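Local coordinates for probable L,D-transpeptidase 3 (Mycobacterium tuberculosis, PDB 6D4K), which is a probable L,D-transpeptidase of cell wall biogenesis that cannot make 3->3 peptidoglycan cross-links from tetrapeptide stems and may instead attach proteins to peptidoglycan, at residues A96-E101 with F111-A116. Numbering follows the deposited sequence.
Sequences AHSTVE and FKTGPA
Val100 and Phe111 form a hydrogen-bonded pair in the antiparallel beta hairpin of strands 99-104 and 107-113, near its open end. Their two backbone bonds, Val100 N to Phe111 O at 2.8 Å and Phe111 N to Val100 O at 3.0 Å, close the ring expected of such a pair. On the buried face, the phenyl group of Phe111 is turned over its own backbone (chi1 64°), and this lays it beside the valine. Val100 CB sits 3.8 Å from the ring centroid, a CH-pi contact over the face and displaced toward the rim, while the two methyls straddle CZ, CG1 over the CE2 flank and CG2 over the CE1 flank. Trp94 meets the same phenyl edge-to-face. Thr99 and Lys112 make the next, non-hydrogen-bonded pair; their side chains run alongside each other on the exposed face, with the bent lysine passing its CD by Thr99 OG1.

Where Ser98 precedes the strand, Thr113 N donates to Ser98 O (2.9 Å), in the carbonyl plane, and Ser98 N donates to the hydroxyl Thr113 OG1 at 3.0 Å. The same hydroxyl bonds to Pro95 O, so it ties together two points of the incoming loop. His97 then gives its N to Gly114 O at 2.9 Å, approaching from well above the carbonyl plane. One face of its imidazole covers the Gly114-Pro115 peptide link, crossing the proline at about a right angle, with NE2 3.5 Å from Pro115 CA. NE2 is held by Asp133, whose carboxylate also accepts Ala116 N. The contact thus continues the hairpin at the centre of a four-stranded mixed sheet into paired loops, where the Ig-like domain leads on to strand 117-122 of the catalytic domain's sheet.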
# COMPACT_ATOMS: atom_id res chain seq x y z
N ALA A 96 -11.44 12.01 3.20
CA ALA A 96 -10.35 12.32 4.11
C ALA A 96 -10.86 13.13 5.30
O ALA A 96 -11.92 13.77 5.25
CB ALA A 96 -9.26 13.11 3.39
N HIS A 97 -10.08 13.12 6.38
CA HIS A 97 -10.34 13.98 7.55
C HIS A 97 -11.75 13.81 8.09
O HIS A 97 -12.39 14.77 8.53
CB HIS A 97 -10.06 15.45 7.22
CG HIS A 97 -8.68 15.70 6.69
ND1 HIS A 97 -7.57 15.63 7.49
CD2 HIS A 97 -8.24 16.04 5.46
CE1 HIS A 97 -6.49 15.90 6.78
NE2 HIS A 97 -6.88 16.16 5.54
N SER A 98 -12.25 12.58 8.07
CA SER A 98 -13.65 12.34 8.37
C SER A 98 -13.80 11.23 9.41
O SER A 98 -12.87 10.47 9.68
CB SER A 98 -14.41 11.89 7.12
OG SER A 98 -14.39 12.91 6.14
N THR A 99 -15.00 11.15 9.97
CA THR A 99 -15.42 10.00 10.76
C THR A 99 -16.34 9.16 9.88
O THR A 99 -17.35 9.67 9.39
CB THR A 99 -16.15 10.45 12.03
OG1 THR A 99 -15.26 11.21 12.85
CG2 THR A 99 -16.66 9.25 12.81
N VAL A 100 -15.97 7.91 9.65
CA VAL A 100 -16.78 6.98 8.87
C VAL A 100 -17.52 6.09 9.86
O VAL A 100 -16.90 5.46 10.72
CB VAL A 100 -15.91 6.14 7.92
CG1 VAL A 100 -16.77 5.12 7.18
CG2 VAL A 100 -15.16 7.03 6.93
N GLU A 101 -18.84 6.07 9.77
CA GLU A 101 -19.62 5.12 10.55
C GLU A 101 -19.66 3.79 9.83
O GLU A 101 -19.77 3.72 8.61
CB GLU A 101 -21.04 5.63 10.77
CG GLU A 101 -21.09 6.98 11.45
CD GLU A 101 -22.50 7.37 11.83
OE1 GLU A 101 -23.16 6.57 12.53
OE2 GLU A 101 -22.95 8.47 11.43
N PHE A 111 -14.66 4.77 12.56
CA PHE A 111 -13.23 5.00 12.48
C PHE A 111 -13.03 6.37 11.87
O PHE A 111 -13.98 7.02 11.44
CB PHE A 111 -12.50 3.88 11.73
CG PHE A 111 -12.89 3.74 10.29
CD1 PHE A 111 -12.22 4.46 9.30
CD2 PHE A 111 -13.90 2.86 9.90
CE1 PHE A 111 -12.54 4.31 7.96
CE2 PHE A 111 -14.24 2.71 8.56
CZ PHE A 111 -13.55 3.43 7.58
N LYS A 112 -11.79 6.83 11.85
CA LYS A 112 -11.45 8.14 11.34
C LYS A 112 -10.44 8.00 10.21
O LYS A 112 -9.59 7.10 10.23
CB LYS A 112 -10.85 9.02 12.44
CG LYS A 112 -11.86 9.23 13.57
CD LYS A 112 -11.90 10.66 14.07
CE LYS A 112 -12.15 10.72 15.57
NZ LYS A 112 -13.28 9.86 15.99
N THR A 113 -10.53 8.90 9.25
CA THR A 113 -9.55 8.97 8.19
C THR A 113 -8.67 10.20 8.38
O THR A 113 -9.16 11.26 8.81
CB THR A 113 -10.21 9.02 6.81
OG1 THR A 113 -11.17 10.08 6.79
CG2 THR A 113 -10.91 7.69 6.52
N GLY A 114 -7.39 10.07 8.07
CA GLY A 114 -6.50 11.20 8.02
C GLY A 114 -6.54 11.86 6.65
O GLY A 114 -7.55 11.78 5.93
N PRO A 115 -5.45 12.51 6.25
CA PRO A 115 -5.39 13.09 4.91
C PRO A 115 -5.35 12.00 3.85
O PRO A 115 -4.92 10.87 4.09
CB PRO A 115 -4.07 13.89 4.93
CG PRO A 115 -3.23 13.17 5.94
CD PRO A 115 -4.18 12.67 6.99
N ALA A 116 -5.77 12.36 2.64
CA ALA A 116 -5.66 11.45 1.50
C ALA A 116 -4.25 11.56 0.96
O ALA A 116 -3.90 12.52 0.28
CB ALA A 116 -6.69 11.79 0.43